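Local coordinates for protein phosphodiesterase (Candida albicans, PDB 6CPU) that belongs to the phosphodiesterase family of the HD superfamily, largely helical proteins with a metal site, and here carries a zinc and a magnesium ion, at residues His217-Ala222 with Leu470-Gln475; Ala279-Gln284 with Asp462-Thr467. All coordinates share one frame; numbering follows the deposited sequence.

Contact 1 (His217-Ala222 with Leu470-Gln475)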
ATOM      1  N   HIS A 217     -19.123  -4.486   3.441  1.00 28.83           N
ATOM      2  CA  HIS A 217     -19.439  -5.353   2.292  1.00 28.32           C
ATOM      3  C   HIS A 217     -18.269  -6.230   1.852  1.00 31.29           C
ATOM      4  O   HIS A 217     -17.139  -5.746   1.736  1.00 29.53           O
ATOM      5  CB  HIS A 217     -19.833  -4.513   1.087  1.00 29.33           C
ATOM      6  CG  HIS A 217     -21.213  -3.940   1.163  1.00 31.57           C
ATOM      7  ND1 HIS A 217     -21.508  -2.809   1.894  1.00 30.47           N
ATOM      8  CD2 HIS A 217     -22.375  -4.334   0.588  1.00 31.43           C
ATOM      9  CE1 HIS A 217     -22.792  -2.526   1.760  1.00 32.53           C
ATOM     10  NE2 HIS A 217     -23.340  -3.437   0.974  1.00 31.67           N
ATOM     11  N   TRP A 218     -18.536  -7.504   1.560  1.00 32.68           N
ATOM     12  CA  TRP A 218     -17.540  -8.344   0.878  1.00 32.51           C
ATOM     13  C   TRP A 218     -17.311  -7.830  -0.538  1.00 32.05           C
ATOM     14  O   TRP A 218     -16.212  -7.958  -1.082  1.00 31.55           O
ATOM     15  CB  TRP A 218     -17.936  -9.828   0.845  1.00 32.82           C
ATOM     16  CG  TRP A 218     -16.931 -10.646   0.101  1.00 33.41           C
ATOM     17  CD1 TRP A 218     -17.089 -11.236  -1.115  1.00 35.88           C
ATOM     18  CD2 TRP A 218     -15.574 -10.888   0.492  1.00 34.07           C
ATOM     19  NE1 TRP A 218     -15.924 -11.866  -1.494  1.00 35.62           N
ATOM     20  CE2 TRP A 218     -14.981 -11.670  -0.521  1.00 34.17           C
ATOM     21  CE3 TRP A 218     -14.815 -10.552   1.619  1.00 32.81           C
ATOM     22  CZ2 TRP A 218     -13.658 -12.104  -0.448  1.00 33.32           C
ATOM     23  CZ3 TRP A 218     -13.500 -10.986   1.690  1.00 32.66           C
ATOM     24  CH2 TRP A 218     -12.940 -11.758   0.667  1.00 32.01           C
ATOM     25  N   SER A 219     -18.340  -7.245  -1.144  1.00 30.81           N
ATOM     26  CA  SER A 219     -18.186  -6.563  -2.423  1.00 32.19           C
ATOM     27  C   SER A 219     -17.613  -5.158  -2.169  1.00 30.61           C
ATOM     28  O   SER A 219     -18.259  -4.148  -2.421  1.00 30.15           O
ATOM     29  CB  SER A 219     -19.527  -6.488  -3.157  1.00 33.62           C
ATOM     30  OG  SER A 219     -19.344  -6.146  -4.524  1.00 40.22           O
ATOM     31  N   PHE A 220     -16.376  -5.118  -1.683  1.00 29.40           N
ATOM     32  CA  PHE A 220     -15.744  -3.875  -1.263  1.00 27.29           C
ATOM     33  C   PHE A 220     -15.521  -2.990  -2.480  1.00 26.27           C
ATOM     34  O   PHE A 220     -14.753  -3.369  -3.377  1.00 25.93           O
ATOM     35  CB  PHE A 220     -14.417  -4.203  -0.579  1.00 27.84           C
ATOM     36  CG  PHE A 220     -13.699  -3.006   0.001  1.00 26.31           C
ATOM     37  CD1 PHE A 220     -14.323  -2.180   0.913  1.00 26.91           C
ATOM     38  CD2 PHE A 220     -12.375  -2.737  -0.344  1.00 26.19           C
ATOM     39  CE1 PHE A 220     -13.656  -1.084   1.455  1.00 27.54           C
ATOM     40  CE2 PHE A 220     -11.703  -1.650   0.193  1.00 25.86           C
ATOM     41  CZ  PHE A 220     -12.340  -0.823   1.099  1.00 26.13           C
ATOM     42  N   PRO A 221     -16.194  -1.818  -2.536  1.00 24.97           N
ATOM     43  CA  PRO A 221     -16.207  -1.023  -3.752  1.00 25.85           C
ATOM     44  C   PRO A 221     -14.951  -0.157  -3.878  1.00 26.29           C
ATOM     45  O   PRO A 221     -15.045   1.059  -4.059  1.00 25.27           O
ATOM     46  CB  PRO A 221     -17.452  -0.154  -3.575  1.00 26.14           C
ATOM     47  CG  PRO A 221     -17.482   0.098  -2.107  1.00 25.77           C
ATOM     48  CD  PRO A 221     -17.000  -1.181  -1.472  1.00 25.37           C
ATOM     49  N   ALA A 222     -13.784  -0.803  -3.823  1.00 27.33           N
ATOM     50  CA  ALA A 222     -12.502  -0.094  -3.759  1.00 26.62           C
ATOM     51  C   ALA A 222     -12.362   0.965  -4.834  1.00 25.42           C
ATOM     52  O   ALA A 222     -11.813   2.036  -4.578  1.00 23.86           O
ATOM     53  CB  ALA A 222     -11.351  -1.081  -3.856  1.00 26.99           C
ATOM     54  N   LEU A 470     -18.681 -10.618  -9.088  1.00 37.65           N
ATOM     55  CA  LEU A 470     -18.262 -10.490 -10.479  1.00 37.58           C
ATOM     56  C   LEU A 470     -17.921  -9.083 -10.965  1.00 37.39           C
ATOM     57  O   LEU A 470     -16.887  -8.897 -11.606  1.00 37.65           O
ATOM     58  CB  LEU A 470     -19.341 -11.095 -11.391  1.00 39.53           C
ATOM     59  CG  LEU A 470     -19.047 -11.209 -12.888  1.00 41.13           C
ATOM     60  CD1 LEU A 470     -17.753 -11.963 -13.160  1.00 41.91           C
ATOM     61  CD2 LEU A 470     -20.218 -11.899 -13.580  1.00 41.85           C
ATOM     62  N   ARG A 471     -18.773  -8.099 -10.677  1.00 35.91           N
ATOM     63  CA  ARG A 471     -18.563  -6.750 -11.196  1.00 35.86           C
ATOM     64  C   ARG A 471     -17.270  -6.128 -10.647  1.00 34.54           C
ATOM     65  O   ARG A 471     -16.494  -5.520 -11.393  1.00 35.03           O
ATOM     66  CB  ARG A 471     -19.744  -5.850 -10.839  1.00 38.21           C
ATOM     67  CG  ARG A 471     -19.793  -4.539 -11.611  1.00 38.79           C
ATOM     68  CD  ARG A 471     -21.006  -3.726 -11.175  1.00 40.77           C
ATOM     69  NE  ARG A 471     -20.952  -3.492  -9.735  1.00 42.72           N
ATOM     70  CZ  ARG A 471     -20.183  -2.577  -9.144  1.00 43.87           C
ATOM     71  NH1 ARG A 471     -19.409  -1.767  -9.860  1.00 45.66           N
ATOM     72  NH2 ARG A 471     -20.197  -2.470  -7.825  1.00 44.74           N
ATOM     73  N   VAL A 472     -17.063  -6.278  -9.344  1.00 35.37           N
ATOM     74  CA  VAL A 472     -15.868  -5.745  -8.680  1.00 34.92           C
ATOM     75  C   VAL A 472     -14.637  -6.521  -9.143  1.00 34.71           C
ATOM     76  O   VAL A 472     -13.573  -5.939  -9.354  1.00 31.76           O
ATOM     77  CB  VAL A 472     -15.991  -5.833  -7.144  1.00 35.81           C
ATOM     78  CG1 VAL A 472     -14.678  -5.447  -6.462  1.00 35.96           C
ATOM     79  CG2 VAL A 472     -17.128  -4.944  -6.651  1.00 36.74           C
ATOM     80  N   SER A 473     -14.794  -7.838  -9.293  1.00 34.46           N
ATOM     81  CA  SER A 473     -13.703  -8.704  -9.730  1.00 33.44           C
ATOM     82  C   SER A 473     -13.217  -8.284 -11.098  1.00 33.23           C
ATOM     83  O   SER A 473     -12.015  -8.269 -11.352  1.00 31.99           O
ATOM     84  CB  SER A 473     -14.147 -10.171  -9.728  1.00 36.29           C
ATOM     85  OG  SER A 473     -13.064 -11.057  -9.975  1.00 36.77           O
ATOM     86  N   ALA A 474     -14.148  -7.915 -11.974  1.00 32.44           N
ATOM     87  CA  ALA A 474     -13.809  -7.463 -13.318  1.00 32.82           C
ATOM     88  C   ALA A 474     -13.089  -6.118 -13.323  1.00 32.07           C
ATOM     89  O   ALA A 474     -12.203  -5.901 -14.141  1.00 32.30           O
ATOM     90  CB  ALA A 474     -15.060  -7.370 -14.182  1.00 34.00           C
ATOM     91  N   GLN A 475     -13.493  -5.211 -12.439  1.00 29.58           N
ATOM     92  CA  GLN A 475     -12.836  -3.896 -12.338  1.00 28.43           C
ATOM     93  C   GLN A 475     -11.358  -4.073 -11.987  1.00 25.84           C
ATOM     94  O   GLN A 475     -10.502  -3.426 -12.569  1.00 27.30           O
ATOM     95  CB  GLN A 475     -13.515  -3.030 -11.274  1.00 28.42           C
ATOM     96  CG  GLN A 475     -14.889  -2.513 -11.670  1.00 29.51           C
ATOM     97  CD  GLN A 475     -15.531  -1.680 -10.582  1.00 29.75           C
ATOM     98  OE1 GLN A 475     -15.441  -2.006  -9.396  1.00 31.91           O
ATOM     99  NE2 GLN A 475     -16.200  -0.614 -10.978  1.00 31.40           N
TER
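Two inverse gamma turns, centred on S219 and P221 in the loop that follows helix 205-216, present the hydroxyl of S219 and the carbonyl of F220 to V472 in the first turn of helix 470-495. The valine aims its side chain straight at the loop and uses both methyl groups. CG2 meets the hydroxyl of S219, with V472 CG2 and S219 OG 3.3 Å apart, while V472 CG1 lies 3.7 Å from F220 O. This two-pronged fit follows from the valine rotamer: CG1 is anti to the backbone N (chi1 173°), and CG2 therefore points back along the helix beside that N. A beta-branched residue suits the place because its two short arms span neighbouring points of a bent chain.

The turns are closed by weak backbone bonds, F220 N to W218 O at 2.9 Å and A222 N to F220 O at 2.8 Å. P221, with phi near -80° held by its ring, is well matched to the centre of the second turn. F220 directs its ring the other way, onto D281 and Q284 of helix 276-292.

No hydrogen bond crosses directly between the segments. D309 links them instead, accepting S219 OG at one carboxylate oxygen and R471 NE, in a salt bridge, at the other. Methyl groups packed on two oxygens thus seat the helix start on the loop by van der Waals contact, while the buried serine hydroxyl finds its polar partner in D309.

Contact 2 (Ala279-Gln284 with Asp462-Thr467). With ZN (zinc ion), chain B.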
ATOM      1  N   ALA A 279      -3.583  -2.244  -1.307  1.00 20.61           N
ATOM      2  CA  ALA A 279      -3.238  -2.535   0.072  1.00 19.51           C
ATOM      3  C   ALA A 279      -4.475  -2.552   0.973  1.00 20.24           C
ATOM      4  O   ALA A 279      -4.645  -3.460   1.815  1.00 19.50           O
ATOM      5  CB  ALA A 279      -2.220  -1.527   0.595  1.00 20.04           C
ATOM      6  N   VAL A 280      -5.323  -1.542   0.802  1.00 20.20           N
ATOM      7  CA  VAL A 280      -6.510  -1.402   1.621  1.00 20.84           C
ATOM      8  C   VAL A 280      -7.528  -2.512   1.278  1.00 20.24           C
ATOM      9  O   VAL A 280      -8.157  -3.065   2.161  1.00 21.15           O
ATOM     10  CB  VAL A 280      -7.125   0.005   1.496  1.00 20.54           C
ATOM     11  CG1 VAL A 280      -8.409   0.095   2.307  1.00 21.04           C
ATOM     12  CG2 VAL A 280      -6.121   1.064   1.975  1.00 20.85           C
ATOM     13  N   ASP A 281      -7.626  -2.852   0.005  1.00 21.74           N
ATOM     14  CA  ASP A 281      -8.424  -3.998  -0.426  1.00 22.98           C
ATOM     15  C   ASP A 281      -7.980  -5.302   0.241  1.00 23.02           C
ATOM     16  O   ASP A 281      -8.809  -6.050   0.770  1.00 22.79           O
ATOM     17  CB  ASP A 281      -8.337  -4.136  -1.932  1.00 22.83           C
ATOM     18  CG  ASP A 281      -9.256  -5.202  -2.461  1.00 25.11           C
ATOM     19  OD1 ASP A 281     -10.486  -5.063  -2.277  1.00 24.66           O
ATOM     20  OD2 ASP A 281      -8.740  -6.158  -3.060  1.00 26.77           O
ATOM     21  N   VAL A 282      -6.676  -5.577   0.231  1.00 21.81           N
ATOM     22  CA  VAL A 282      -6.129  -6.780   0.869  1.00 22.22           C
ATOM     23  C   VAL A 282      -6.348  -6.771   2.382  1.00 22.48           C
ATOM     24  O   VAL A 282      -6.690  -7.801   2.999  1.00 23.05           O
ATOM     25  CB  VAL A 282      -4.616  -6.974   0.527  1.00 21.79           C
ATOM     26  CG1 VAL A 282      -3.998  -8.092   1.345  1.00 22.51           C
ATOM     27  CG2 VAL A 282      -4.441  -7.257  -0.956  1.00 22.90           C
ATOM     28  N   LEU A 283      -6.181  -5.608   2.990  1.00 21.50           N
ATOM     29  CA  LEU A 283      -6.467  -5.445   4.413  1.00 21.19           C
ATOM     30  C   LEU A 283      -7.945  -5.778   4.700  1.00 21.65           C
ATOM     31  O   LEU A 283      -8.271  -6.497   5.654  1.00 21.04           O
ATOM     32  CB  LEU A 283      -6.159  -4.003   4.844  1.00 21.46           C
ATOM     33  CG  LEU A 283      -6.704  -3.519   6.187  1.00 22.08           C
ATOM     34  CD1 LEU A 283      -6.092  -4.307   7.325  1.00 22.91           C
ATOM     35  CD2 LEU A 283      -6.442  -2.035   6.380  1.00 22.99           C
ATOM     36  N   GLN A 284      -8.815  -5.247   3.861  1.00 24.05           N
ATOM     37  CA  GLN A 284     -10.263  -5.433   4.015  1.00 26.00           C
ATOM     38  C   GLN A 284     -10.680  -6.893   3.829  1.00 26.64           C
ATOM     39  O   GLN A 284     -11.573  -7.369   4.534  1.00 26.12           O
ATOM     40  CB  GLN A 284     -11.008  -4.531   3.041  1.00 26.13           C
ATOM     41  CG  GLN A 284     -12.502  -4.370   3.338  1.00 26.91           C
ATOM     42  CD  GLN A 284     -13.400  -5.300   2.521  1.00 28.22           C
ATOM     43  OE1 GLN A 284     -12.930  -6.137   1.730  1.00 25.77           O
ATOM     44  NE2 GLN A 284     -14.710  -5.111   2.672  1.00 27.72           N
ATOM     45  N   ASP A 462      -4.397 -11.428  -0.582  1.00 27.09           N
ATOM     46  CA  ASP A 462      -3.642 -10.820  -1.674  1.00 28.27           C
ATOM     47  C   ASP A 462      -4.164 -11.213  -3.061  1.00 29.50           C
ATOM     48  O   ASP A 462      -4.117 -10.402  -3.990  1.00 29.82           O
ATOM     49  CB  ASP A 462      -2.163 -11.173  -1.547  1.00 29.45           C
ATOM     50  CG  ASP A 462      -1.276 -10.341  -2.453  1.00 30.87           C
ATOM     51  OD1 ASP A 462      -1.547  -9.130  -2.697  1.00 30.52           O
ATOM     52  OD2 ASP A 462      -0.279 -10.925  -2.910  1.00 33.99           O
ATOM     53  N   ILE A 463      -4.661 -12.445  -3.212  1.00 28.62           N
ATOM     54  CA  ILE A 463      -5.188 -12.895  -4.513  1.00 29.14           C
ATOM     55  C   ILE A 463      -6.719 -13.000  -4.504  1.00 30.77           C
ATOM     56  O   ILE A 463      -7.300 -13.813  -5.230  1.00 30.43           O
ATOM     57  CB  ILE A 463      -4.541 -14.230  -4.985  1.00 30.25           C
ATOM     58  CG1 ILE A 463      -4.876 -15.396  -4.049  1.00 31.24           C
ATOM     59  CG2 ILE A 463      -3.031 -14.080  -5.102  1.00 30.59           C
ATOM     60  CD1 ILE A 463      -4.725 -16.750  -4.717  1.00 34.14           C
ATOM     61  N   SER A 464      -7.371 -12.146  -3.717  1.00 31.23           N
ATOM     62  CA  SER A 464      -8.817 -12.253  -3.489  1.00 30.92           C
ATOM     63  C   SER A 464      -9.677 -11.623  -4.580  1.00 30.83           C
ATOM     64  O   SER A 464     -10.907 -11.724  -4.515  1.00 33.21           O
ATOM     65  CB  SER A 464      -9.172 -11.649  -2.126  1.00 31.64           C
ATOM     66  OG  SER A 464      -8.949 -10.248  -2.123  1.00 32.90           O
ATOM     67  N   ASN A 465      -9.066 -10.994  -5.585  1.00 30.03           N
ATOM     68  CA  ASN A 465      -9.826 -10.347  -6.642  1.00 31.10           C
ATOM     69  C   ASN A 465     -10.821 -11.300  -7.311  1.00 33.49           C
ATOM     70  O   ASN A 465     -11.949 -10.902  -7.597  1.00 34.44           O
ATOM     71  CB  ASN A 465      -8.911  -9.781  -7.717  1.00 32.83           C
ATOM     72  CG  ASN A 465      -8.142  -8.557  -7.260  1.00 31.85           C
ATOM     73  OD1 ASN A 465      -8.314  -8.051  -6.140  1.00 31.99           O
ATOM     74  ND2 ASN A 465      -7.298  -8.060  -8.137  1.00 32.22           N
ATOM     75  N   VAL A 466     -10.392 -12.538  -7.569  1.00 32.64           N
ATOM     76  CA  VAL A 466     -11.279 -13.546  -8.182  1.00 34.62           C
ATOM     77  C   VAL A 466     -12.385 -14.058  -7.249  1.00 35.25           C
ATOM     78  O   VAL A 466     -13.327 -14.698  -7.731  1.00 36.14           O
ATOM     79  CB  VAL A 466     -10.505 -14.755  -8.772  1.00 33.41           C
ATOM     80  CG1 VAL A 466      -9.591 -14.293  -9.899  1.00 34.03           C
ATOM     81  CG2 VAL A 466      -9.734 -15.511  -7.703  1.00 34.36           C
ATOM     82  N   THR A 467     -12.253 -13.809  -5.941  1.00 33.34           N
ATOM     83  CA  THR A 467     -13.255 -14.179  -4.931  1.00 33.52           C
ATOM     84  C   THR A 467     -14.260 -13.062  -4.587  1.00 33.60           C
ATOM     85  O   THR A 467     -15.195 -13.290  -3.820  1.00 34.62           O
ATOM     86  CB  THR A 467     -12.609 -14.653  -3.610  1.00 34.09           C
ATOM     87  OG1 THR A 467     -12.045 -13.541  -2.900  1.00 36.23           O
ATOM     88  CG2 THR A 467     -11.528 -15.701  -3.859  1.00 35.12           C
TER
HETATM   89 ZN    ZN B 601      -0.338  -7.501  -3.115  1.00 34.92          ZN
HETATM   90  O   HOH W   1      -6.767  -5.763  -4.936  1.00 29.28           O
HETATM   91  O   HOH W   2      -9.946  -8.325  -3.707  1.00 32.04           O
HETATM   92  O   HOH W   3       1.380  -8.812  -3.002  1.00 30.21           O
HETATM   93  O   HOH W   4      -0.269  -7.941  -5.281  1.00 34.55           O
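D462, at the end of helix 446-462, packs its backbone on V282 of helix 276-292: V282 CG2 lies 3.7 Å from D462 CA. The small branched valine lets the two main chains come close. The carboxylate itself leads toward the metal, its CG anti to the backbone N (chi1 -167°), and D462 OD1 binds the zinc ion at 2.1 Å. Its other oxygen, D462 OD2, accepts a bond of 2.7 Å from water 3, which is also a zinc ligand, so the rotation of the group is fixed at both oxygens.

I463 leaves the helical path and turns its side chain onto L540. S464 comes back toward D281; its OG is bonded to A461 O and receives water 2 at 2.7 Å. N465 then brings OD1 to 3.6 Å from D281 OD2, amide and carboxylate planes 48° apart. Both atoms are acceptors, so waters 1 and 2 bridge them, water 2 reaching D281 OD2 at 2.6 Å. Since water 2 faces three acceptors with two protons, its bonds are probably shared. D281 OD1 meanwhile forms a salt bridge with R468. T467 closes the turn, with OG1 2.7 Å and N 2.9 Å from S464 O.

Together with H278, H349 and D350, D462 completes the His-His-Asp-Asp zinc site characteristic of HD-type phosphodiesterases, beside the magnesium ion.

How the contacts relate
Both contacts are buried, but contact 2 lies nearer the middle of the chain, its centre about 11 Å from the chain centre against about 18 Å for contact 1. Their own centres are about 10 Å apart, and two polar links join them: H217 O accepts from Q284 NE2 at 2.7 Å, and S473 OG lies 2.6 Å from N465 O in a probable hydrogen bond. One continuous run, 462-475, supplies the second segment of each, and R468 between them reaches W218, D281 and Q284. Contact 1 is methyl packing on a bent loop, whereas contact 2, at the metal site, adds carboxylates and bridging waters to valine packing.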